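Side-chain contacts in 3-hydroxyacyl-CoA dehydrogenase (Burkholderia thailandensis, PDB 4XGN), which binds NAD and probably catalyses the NAD-dependent oxidation of 3-hydroxyacyl-CoA substrates, as a short-chain dehydrogenase: residues L45-D48 with A49-L53; E110-A113 with K114-V118; A152-A155 with A156-Q160. All blocks are in the same frame, centred on the assembly; numbering follows the deposited sequence.

The three contacts follow one another along the chain and neither nest nor cross. Each is local, within a helix or a turn, so none closes a long loop. Contact 1 comes first, at the start of helix 47-57, just past strand 39-44. Contact 2 lies near the start of the long helix 109-135. Contact 3 turns the chain after strand 146-151 into the short helix 155-158. NAD connects them: contacts 1 and 2 reach its adenine through Leu45 and Val118, and contact 3 meets its nicotinamide ring. The centres of contacts 1 and 3 are about 29 Å apart. Contacts 2 and 3 also touch a second subunit.

Contact 1. Residues L45-D48 with A49-L53; sequences LNQD and AGEAL. With NAD (nicotinamide-adenine-dinucleotide), chain I.
Asn46 caps helix 47-57 through Ala49: its OD1 accepts from Ala49 N at 3.0 Å in a nearly straight bond. The donor stands well above the plane of the amide, 55° out of it. Asn46 CG lies opposite the backbone N (chi1 -171°), which turns the amide toward the first turn of the helix. Both ends of this amide also touch the methyl of Ala49: OD1 and ND2 of Asn46 are each 3.5 Å from Ala49 CB. The backbone of the cap residue is used as well, since Asn46 O accepts from Gly50 N. The next bonds run from Glu51 N to Gln47 O and from Ala52 N to Asp48 O.

Gln47 and Glu51 lie one turn apart, side by side, and point the same way. Both chains leave the backbone with CG opposite N and then bend at chi2. Gln47 NE2 therefore comes alongside the Glu51 chain, 3.7 Å from Glu51 CB. The amide and carboxylate planes are 25° apart. One water joins their polar ends. It accepts from Gln47 NE2 at 2.7 Å and donates to Glu51 OE1 at 2.8 Å. The other carboxylate oxygen, Glu51 OE2, forms a salt bridge with Arg55, one turn further on.

Leu45 faces the cofactor instead. Its CD1 approaches the adenine of NAD, 3.5 Å from C5A. Asp44, just before it, is hydrogen-bonded to NAD and accepts from Asn46 N. This is an N-capped helix start in a beta-alpha-beta unit, formed by strand 39-44, helix 47-57 and strand 60-63, at the adenosine end of a Rossmann-fold dinucleotide site.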
loop_
_atom_site.group_PDB
_atom_site.type_symbol
_atom_site.label_atom_id
_atom_site.label_comp_id
_atom_site.label_asym_id
_atom_site.label_seq_id
_atom_site.Cartn_x
_atom_site.Cartn_y
_atom_site.Cartn_z
ATOM N N LEU A 45 27.975 13.315 11.068
ATOM C CA LEU A 45 28.995 14.231 10.552
ATOM C C LEU A 45 29.382 15.369 11.516
ATOM O O LEU A 45 30.506 15.931 11.427
ATOM C CB LEU A 45 28.518 14.846 9.237
ATOM C CG LEU A 45 28.086 13.867 8.157
ATOM C CD1 LEU A 45 27.468 14.655 7.003
ATOM C CD2 LEU A 45 29.283 13.031 7.699
ATOM N N ASN A 46 28.454 15.733 12.415
ATOM C CA ASN A 46 28.582 16.955 13.179
ATOM C C ASN A 46 29.440 16.651 14.408
ATOM O O ASN A 46 28.923 16.132 15.394
ATOM C CB ASN A 46 27.220 17.473 13.618
ATOM C CG ASN A 46 27.278 18.847 14.228
ATOM O OD1 ASN A 46 28.275 19.238 14.825
ATOM N ND2 ASN A 46 26.159 19.570 14.148
ATOM N N GLN A 47 30.732 16.951 14.329
ATOM C CA GLN A 47 31.683 16.545 15.398
ATOM C C GLN A 47 31.413 17.278 16.700
ATOM O O GLN A 47 31.339 16.657 17.788
ATOM C CB GLN A 47 33.139 16.731 14.912
ATOM C CG GLN A 47 34.235 16.662 15.940
ATOM C CD GLN A 47 34.431 15.287 16.562
ATOM O OE1 GLN A 47 34.619 14.282 15.851
ATOM N NE2 GLN A 47 34.466 15.241 17.897
ATOM N N ASP A 48 31.226 18.594 16.606
ATOM C CA ASP A 48 31.076 19.404 17.825
ATOM C C ASP A 48 29.794 19.105 18.553
ATOM O O ASP A 48 29.843 18.830 19.754
ATOM C CB ASP A 48 31.158 20.901 17.519
ATOM C CG ASP A 48 32.558 21.385 17.220
ATOM O OD1 ASP A 48 33.590 20.682 17.434
ATOM O OD2 ASP A 48 32.648 22.569 16.821
ATOM N N ALA A 49 28.659 19.057 17.832
ATOM C CA ALA A 49 27.379 18.751 18.488
ATOM C C ALA A 49 27.256 17.275 18.930
ATOM O O ALA A 49 26.670 16.992 19.976
ATOM C CB ALA A 49 26.194 19.162 17.619
ATOM N N GLY A 50 27.834 16.355 18.158
ATOM C CA GLY A 50 27.837 14.939 18.481
ATOM C C GLY A 50 28.643 14.607 19.719
ATOM O O GLY A 50 28.160 13.864 20.567
ATOM N N GLU A 51 29.853 15.162 19.791
ATOM C CA GLU A 51 30.706 14.950 20.969
ATOM C C GLU A 51 30.031 15.538 22.211
ATOM O O GLU A 51 29.981 14.887 23.255
ATOM C CB GLU A 51 32.112 15.493 20.730
ATOM C CG GLU A 51 33.049 15.417 21.921
ATOM C CD GLU A 51 33.301 14.005 22.470
ATOM O OE1 GLU A 51 33.034 13.008 21.731
ATOM O OE2 GLU A 51 33.840 13.910 23.620
ATOM N N ALA A 52 29.485 16.738 22.080
ATOM C CA ALA A 52 28.836 17.375 23.215
ATOM C C ALA A 52 27.625 16.601 23.723
ATOM O O ALA A 52 27.420 16.495 24.904
ATOM C CB ALA A 52 28.445 18.790 22.882
ATOM N N LEU A 53 26.798 16.102 22.810
ATOM C CA LEU A 53 25.641 15.324 23.220
ATOM C C LEU A 53 26.051 13.974 23.781
ATOM O O LEU A 53 25.478 13.501 24.752
ATOM C CB LEU A 53 24.635 15.112 22.074
ATOM C CG LEU A 53 23.333 14.406 22.485
ATOM C CD1 LEU A 53 22.530 15.146 23.528
ATOM C CD2 LEU A 53 22.435 14.241 21.263
HETATM P PA NAD I . 18.383 16.774 11.267
HETATM O O1A NAD I . 18.940 17.537 10.119
HETATM O O2A NAD I . 18.069 17.533 12.520
HETATM O O5B NAD I . 19.330 15.538 11.649
HETATM C C5B NAD I . 19.948 14.752 10.653
HETATM C C4B NAD I . 21.348 14.340 11.141
HETATM O O4B NAD I . 21.819 13.628 10.115
HETATM C C3B NAD I . 22.286 15.566 11.289
HETATM O O3B NAD I . 22.828 15.720 12.560
HETATM C C2B NAD I . 23.280 15.260 10.154
HETATM O O2B NAD I . 24.572 15.924 10.402
HETATM C C1B NAD I . 23.300 13.936 10.020
HETATM N N9A NAD I . 23.742 13.509 8.729
HETATM C C8A NAD I . 23.440 14.012 7.490
HETATM N N7A NAD I . 24.151 13.336 6.530
HETATM C C5A NAD I . 24.840 12.425 7.204
HETATM C C6A NAD I . 25.705 11.457 6.764
HETATM N N6A NAD I . 26.160 11.200 5.437
HETATM N N1A NAD I . 26.278 10.641 7.663
HETATM C C2A NAD I . 26.017 10.757 9.002
HETATM N N3A NAD I . 25.141 11.705 9.446
HETATM C C4A NAD I . 24.595 12.528 8.524
HETATM O O3 NAD I . 17.027 16.208 10.618
HETATM P PN NAD I . 16.000 15.165 11.335
HETATM O O1N NAD I . 14.651 15.793 11.211
HETATM O O2N NAD I . 16.374 14.746 12.748
HETATM O O5D NAD I . 16.071 13.885 10.346
HETATM C C5D NAD I . 16.191 12.550 10.833
HETATM C C4D NAD I . 15.646 11.548 9.888
HETATM O O4D NAD I . 14.297 11.762 9.862
HETATM C C3D NAD I . 16.152 11.757 8.439
HETATM O O3D NAD I . 16.334 10.572 7.796
HETATM C C2D NAD I . 14.955 12.562 7.857
HETATM O O2D NAD I . 14.955 12.511 6.357
HETATM C C1D NAD I . 13.899 11.970 8.374
HETATM N N1N NAD I . 12.632 12.690 8.420
HETATM C C2N NAD I . 12.487 13.930 8.997
HETATM C C3N NAD I . 11.265 14.591 9.025
HETATM C C7N NAD I . 11.079 15.963 9.599
HETATM O O7N NAD I . 10.053 16.560 9.373
HETATM N N7N NAD I . 12.074 16.539 10.432
HETATM C C4N NAD I . 10.148 13.940 8.459
HETATM C C5N NAD I . 10.282 12.688 7.917
HETATM C C6N NAD I . 11.510 12.062 7.902
HETATM O O HOH W 1 34.722 13.094 19.498
#

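Contact 2. Residues E110-A113 with K114-V118; sequences ELFA and KTITV. With NAD (nicotinamide-adenine-dinucleotide), chain I.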
loop_
_atom_site.group_PDB
_atom_site.type_symbol
_atom_site.label_atom_id
_atom_site.label_comp_id
_atom_site.label_asym_id
_atom_site.label_seq_id
_atom_site.Cartn_x
_atom_site.Cartn_y
_atom_site.Cartn_z
ATOM N N GLU A 110 23.612 14.901 -9.862
ATOM C CA GLU A 110 24.348 14.764 -8.557
ATOM C C GLU A 110 23.455 14.951 -7.342
ATOM O O GLU A 110 23.661 14.271 -6.314
ATOM C CB GLU A 110 25.560 15.754 -8.490
ATOM C CG GLU A 110 26.336 15.707 -7.147
ATOM C CD GLU A 110 25.858 16.644 -5.981
ATOM O OE1 GLU A 110 25.014 17.574 -6.164
ATOM O OE2 GLU A 110 26.399 16.506 -4.835
ATOM N N LEU A 111 22.499 15.872 -7.395
ATOM C CA LEU A 111 21.615 16.109 -6.266
ATOM C C LEU A 111 20.765 14.864 -5.963
ATOM O O LEU A 111 20.597 14.483 -4.814
ATOM C CB LEU A 111 20.721 17.329 -6.511
ATOM C CG LEU A 111 19.876 17.797 -5.345
ATOM C CD1 LEU A 111 20.777 18.096 -4.148
ATOM C CD2 LEU A 111 19.086 19.034 -5.722
ATOM N N PHE A 112 20.267 14.223 -7.009
ATOM C CA PHE A 112 19.534 12.973 -6.857
ATOM C C PHE A 112 20.453 11.885 -6.297
ATOM O O PHE A 112 20.152 11.236 -5.288
ATOM C CB PHE A 112 18.938 12.527 -8.201
ATOM C CG PHE A 112 18.011 11.332 -8.088
ATOM C CD1 PHE A 112 18.505 10.036 -8.168
ATOM C CD2 PHE A 112 16.666 11.521 -7.934
ATOM C CE1 PHE A 112 17.657 8.931 -8.063
ATOM C CE2 PHE A 112 15.797 10.426 -7.856
ATOM C CZ PHE A 112 16.296 9.135 -7.915
ATOM N N ALA A 113 21.627 11.751 -6.917
ATOM C CA ALA A 113 22.558 10.733 -6.476
ATOM C C ALA A 113 23.002 10.925 -5.022
ATOM O O ALA A 113 23.005 9.935 -4.262
ATOM C CB ALA A 113 23.762 10.662 -7.385
ATOM N N LYS A 114 23.269 12.162 -4.598
ATOM C CA LYS A 114 23.706 12.419 -3.215
ATOM C C LYS A 114 22.612 12.067 -2.218
ATOM O O LYS A 114 22.874 11.458 -1.168
ATOM C CB LYS A 114 24.115 13.874 -3.010
ATOM C CG LYS A 114 24.435 14.197 -1.557
ATOM C CD LYS A 114 25.323 15.414 -1.399
ATOM C CE LYS A 114 25.731 15.506 0.066
ATOM N NZ LYS A 114 26.854 14.565 0.370
ATOM N N THR A 115 21.372 12.432 -2.554
ATOM C CA THR A 115 20.242 12.123 -1.644
ATOM C C THR A 115 20.093 10.628 -1.457
ATOM O O THR A 115 19.903 10.112 -0.343
ATOM C CB THR A 115 18.948 12.717 -2.229
ATOM O OG1 THR A 115 19.135 14.125 -2.374
ATOM C CG2 THR A 115 17.740 12.441 -1.312
ATOM N N ILE A 116 20.130 9.918 -2.577
ATOM C CA ILE A 116 20.058 8.462 -2.569
ATOM C C ILE A 116 21.238 7.859 -1.789
ATOM O O ILE A 116 21.059 6.892 -1.031
ATOM C CB ILE A 116 19.948 7.896 -4.005
ATOM C CG1 ILE A 116 18.487 7.772 -4.396
ATOM C CG2 ILE A 116 20.582 6.517 -4.143
ATOM C CD1 ILE A 116 17.672 9.057 -4.432
ATOM N N THR A 117 22.418 8.423 -1.983
ATOM C CA THR A 117 23.619 7.906 -1.313
ATOM C C THR A 117 23.581 8.046 0.204
ATOM O O THR A 117 23.859 7.076 0.933
ATOM C CB THR A 117 24.907 8.468 -1.938
ATOM O OG1 THR A 117 24.943 8.039 -3.298
ATOM C CG2 THR A 117 26.116 7.977 -1.182
ATOM N N VAL A 118 23.176 9.208 0.693
ATOM C CA VAL A 118 23.076 9.371 2.116
ATOM C C VAL A 118 21.933 8.590 2.708
ATOM O O VAL A 118 22.110 7.872 3.687
ATOM C CB VAL A 118 22.961 10.843 2.510
ATOM C CG1 VAL A 118 22.747 11.015 3.992
ATOM C CG2 VAL A 118 24.218 11.578 2.070
HETATM P PA NAD I . 18.383 16.774 11.267
HETATM O O1A NAD I . 18.940 17.537 10.119
HETATM O O2A NAD I . 18.069 17.533 12.520
HETATM O O5B NAD I . 19.330 15.538 11.649
HETATM C C5B NAD I . 19.948 14.752 10.653
HETATM C C4B NAD I . 21.348 14.340 11.141
HETATM O O4B NAD I . 21.819 13.628 10.115
HETATM C C3B NAD I . 22.286 15.566 11.289
HETATM O O3B NAD I . 22.828 15.720 12.560
HETATM C C2B NAD I . 23.280 15.260 10.154
HETATM O O2B NAD I . 24.572 15.924 10.402
HETATM C C1B NAD I . 23.300 13.936 10.020
HETATM N N9A NAD I . 23.742 13.509 8.729
HETATM C C8A NAD I . 23.440 14.012 7.490
HETATM N N7A NAD I . 24.151 13.336 6.530
HETATM C C5A NAD I . 24.840 12.425 7.204
HETATM C C6A NAD I . 25.705 11.457 6.764
HETATM N N6A NAD I . 26.160 11.200 5.437
HETATM N N1A NAD I . 26.278 10.641 7.663
HETATM C C2A NAD I . 26.017 10.757 9.002
HETATM N N3A NAD I . 25.141 11.705 9.446
HETATM C C4A NAD I . 24.595 12.528 8.524
HETATM O O3 NAD I . 17.027 16.208 10.618
HETATM P PN NAD I . 16.000 15.165 11.335
HETATM O O1N NAD I . 14.651 15.793 11.211
HETATM O O2N NAD I . 16.374 14.746 12.748
HETATM O O5D NAD I . 16.071 13.885 10.346
HETATM C C5D NAD I . 16.191 12.550 10.833
HETATM C C4D NAD I . 15.646 11.548 9.888
HETATM O O4D NAD I . 14.297 11.762 9.862
HETATM C C3D NAD I . 16.152 11.757 8.439
HETATM O O3D NAD I . 16.334 10.572 7.796
HETATM C C2D NAD I . 14.955 12.562 7.857
HETATM O O2D NAD I . 14.955 12.511 6.357
HETATM C C1D NAD I . 13.899 11.970 8.374
HETATM N N1N NAD I . 12.632 12.690 8.420
HETATM C C2N NAD I . 12.487 13.930 8.997
HETATM C C3N NAD I . 11.265 14.591 9.025
HETATM C C7N NAD I . 11.079 15.963 9.599
HETATM O O7N NAD I . 10.053 16.560 9.373
HETATM N N7N NAD I . 12.074 16.539 10.432
HETATM C C4N NAD I . 10.148 13.940 8.459
HETATM C C5N NAD I . 10.282 12.688 7.917
HETATM C C6N NAD I . 11.510 12.062 7.902
#
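Leu111 O is gripped twice by Thr115, by its backbone N at 3.1 Å and by its hydroxyl OG1 at 2.9 Å. The two donors arrive from opposite faces of the carbonyl plane. The hydroxyl sits beside its own backbone N (chi1 -59°), so it reaches back one turn. Thr117 makes a similar pair of bonds: its N and its OG1, the latter at 2.9 Å, both reach Ala113 O, and OG1 stands 43° out of the carbonyl plane. Both hydroxyls thus donate within the helix.

Phe112 and Ile116 pack one turn apart. In the conformer given, Ile116 CD1 lies over one face of the Phe112 ring, 3.8 Å from its centroid and 18° off the normal. A second conformer of Ile116 is modelled, so this CH-pi contact is less certain.

Glu110 and Lys114 run side by side, but their charged atoms do not meet in the conformer given.

Val118 CG1 meets the adenine N6A of NAD, and Thr117 touches Ala67 in a loop. Helix 109-135 lies against helix 164-184, where Phe112 and Thr115 touch Ala165. Phe112 also stacks on Phe124 of the second subunit, and Ile116 packs on Ile116 of that subunit.

Contact 3. Residues A152-A155 with A156-Q160; sequences ASVA and AFDGQ. With NAD (nicotinamide-adenine-dinucleotide), chain I.
The backbone turns tightly after Ala152: Ala156 N bonds to Ser153 O at 3.0 Å, and Val154 O accepts from both Phe157 N and Asp158 N. The bond from Asp158 N is 2.8 Å long and lies in the carbonyl plane of Val154. Phe157 N instead approaches from 49° above that plane.

Ser153, just before the turn, caps it. Its OG, opposite the backbone N (chi1 170°), accepts from Ala155 N at 2.9 Å in a nearly straight bond. The same side chain faces the nicotinamide ring of NAD, with Ser153 OG 3.8 Å from C5N. Ser153 also touches Tyr166 and Lys170, both hydrogen-bonded to NAD. A serine after this strand, followed by the tyrosine and lysine of a YxxxK motif, is the arrangement of the short-chain dehydrogenase active site. By family resemblance Ser153, Tyr166 and Lys170 are probably its catalytic residues.

The methyl of Ala156 lies over one face of the Phe157 ring, 3.9 Å above its plane and over its centre. Phe157 also touches Val248 and Arg250 of strand 248-251.

Asp158 OD2 comes 4.1 Å from Val154 CB, but it is held by a salt bridge to Arg250 and a hydrogen bond from Met257 N. A water donates to Ala155 O and accepts from Gly159 N at 2.9 Å, bridging the end of the turn. Gly159 O is hydrogen-bonded to Arg182 of the second subunit.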
loop_
_atom_site.group_PDB
_atom_site.type_symbol
_atom_site.label_atom_id
_atom_site.label_comp_id
_atom_site.label_asym_id
_atom_site.label_seq_id
_atom_site.Cartn_x
_atom_site.Cartn_y
_atom_site.Cartn_z
ATOM N N ALA A 152 12.177 6.271 7.176
ATOM C CA ALA A 152 11.761 6.654 5.892
ATOM C C ALA A 152 11.155 8.086 6.009
ATOM O O ALA A 152 11.837 8.983 6.491
ATOM C CB ALA A 152 10.825 5.624 5.289
ATOM N N SER A 153 9.927 8.289 5.551
ATOM C CA SER A 153 9.187 9.567 5.531
ATOM C C SER A 153 7.871 9.236 4.883
ATOM O O SER A 153 7.778 8.294 4.107
ATOM C CB SER A 153 9.883 10.584 4.623
ATOM O OG SER A 153 9.078 11.727 4.407
ATOM N N VAL A 154 6.867 10.069 5.146
ATOM C CA VAL A 154 5.626 10.009 4.408
ATOM C C VAL A 154 5.884 10.338 2.924
ATOM O O VAL A 154 5.107 9.943 2.080
ATOM C CB VAL A 154 4.534 10.919 5.009
ATOM C CG1 VAL A 154 4.160 10.453 6.406
ATOM C CG2 VAL A 154 4.894 12.390 4.927
ATOM N N ALA A 155 6.999 10.965 2.604
ATOM C CA ALA A 155 7.378 11.180 1.211
ATOM C C ALA A 155 7.594 9.863 0.431
ATOM O O ALA A 155 7.581 9.897 -0.803
ATOM C CB ALA A 155 8.648 12.040 1.116
ATOM N N ALA A 156 7.787 8.736 1.114
ATOM C CA ALA A 156 7.797 7.414 0.498
ATOM C C ALA A 156 6.484 7.138 -0.247
ATOM O O ALA A 156 6.490 6.349 -1.191
ATOM C CB ALA A 156 8.055 6.292 1.512
ATOM N N PHE A 157 5.394 7.750 0.206
ATOM C CA PHE A 157 4.018 7.460 -0.258
ATOM C C PHE A 157 3.355 8.690 -0.880
ATOM O O PHE A 157 2.539 8.537 -1.790
ATOM C CB PHE A 157 3.180 6.995 0.919
ATOM C CG PHE A 157 3.826 5.910 1.706
ATOM C CD1 PHE A 157 4.099 4.686 1.100
ATOM C CD2 PHE A 157 4.274 6.137 3.020
ATOM C CE1 PHE A 157 4.701 3.658 1.814
ATOM C CE2 PHE A 157 4.849 5.104 3.756
ATOM C CZ PHE A 157 5.122 3.891 3.120
ATOM N N ASP A 158 3.685 9.878 -0.371
ATOM C CA ASP A 158 2.979 11.131 -0.651
ATOM C C ASP A 158 3.946 12.163 -1.257
ATOM O O ASP A 158 3.855 13.346 -0.973
ATOM C CB ASP A 158 2.409 11.798 0.644
ATOM C CG ASP A 158 1.563 10.897 1.544
ATOM O OD1 ASP A 158 1.174 9.759 1.238
ATOM O OD2 ASP A 158 1.219 11.462 2.611
ATOM N N GLY A 159 4.932 11.719 -2.002
ATOM C CA GLY A 159 6.010 12.639 -2.434
ATOM C C GLY A 159 5.455 13.894 -3.106
ATOM O O GLY A 159 4.620 13.799 -3.994
ATOM N N GLN A 160 5.929 15.057 -2.707
ATOM C CA GLN A 160 5.484 16.354 -3.210
ATOM C C GLN A 160 6.297 16.807 -4.389
ATOM O O GLN A 160 7.343 16.229 -4.699
ATOM C CB GLN A 160 5.585 17.419 -2.126
ATOM C CG GLN A 160 4.816 17.068 -0.847
ATOM C CD GLN A 160 4.831 18.226 0.116
ATOM O OE1 GLN A 160 5.859 18.493 0.742
ATOM N NE2 GLN A 160 3.715 18.946 0.221
HETATM P PA NAD I . 18.383 16.774 11.267
HETATM O O1A NAD I . 18.940 17.537 10.119
HETATM O O2A NAD I . 18.069 17.533 12.520
HETATM O O5B NAD I . 19.330 15.538 11.649
HETATM C C5B NAD I . 19.948 14.752 10.653
HETATM C C4B NAD I . 21.348 14.340 11.141
HETATM O O4B NAD I . 21.819 13.628 10.115
HETATM C C3B NAD I . 22.286 15.566 11.289
HETATM O O3B NAD I . 22.828 15.720 12.560
HETATM C C2B NAD I . 23.280 15.260 10.154
HETATM O O2B NAD I . 24.572 15.924 10.402
HETATM C C1B NAD I . 23.300 13.936 10.020
HETATM N N9A NAD I . 23.742 13.509 8.729
HETATM C C8A NAD I . 23.440 14.012 7.490
HETATM N N7A NAD I . 24.151 13.336 6.530
HETATM C C5A NAD I . 24.840 12.425 7.204
HETATM C C6A NAD I . 25.705 11.457 6.764
HETATM N N6A NAD I . 26.160 11.200 5.437
HETATM N N1A NAD I . 26.278 10.641 7.663
HETATM C C2A NAD I . 26.017 10.757 9.002
HETATM N N3A NAD I . 25.141 11.705 9.446
HETATM C C4A NAD I . 24.595 12.528 8.524
HETATM O O3 NAD I . 17.027 16.208 10.618
HETATM P PN NAD I . 16.000 15.165 11.335
HETATM O O1N NAD I . 14.651 15.793 11.211
HETATM O O2N NAD I . 16.374 14.746 12.748
HETATM O O5D NAD I . 16.071 13.885 10.346
HETATM C C5D NAD I . 16.191 12.550 10.833
HETATM C C4D NAD I . 15.646 11.548 9.888
HETATM O O4D NAD I . 14.297 11.762 9.862
HETATM C C3D NAD I . 16.152 11.757 8.439
HETATM O O3D NAD I . 16.334 10.572 7.796
HETATM C C2D NAD I . 14.955 12.562 7.857
HETATM O O2D NAD I . 14.955 12.511 6.357
HETATM C C1D NAD I . 13.899 11.970 8.374
HETATM N N1N NAD I . 12.632 12.690 8.420
HETATM C C2N NAD I . 12.487 13.930 8.997
HETATM C C3N NAD I . 11.265 14.591 9.025
HETATM C C7N NAD I . 11.079 15.963 9.599
HETATM O O7N NAD I . 10.053 16.560 9.373
HETATM N N7N NAD I . 12.074 16.539 10.432
HETATM C C4N NAD I . 10.148 13.940 8.459
HETATM C C5N NAD I . 10.282 12.688 7.917
HETATM C C6N NAD I . 11.510 12.062 7.902
HETATM O O HOH W 2 5.921 9.162 -2.952
#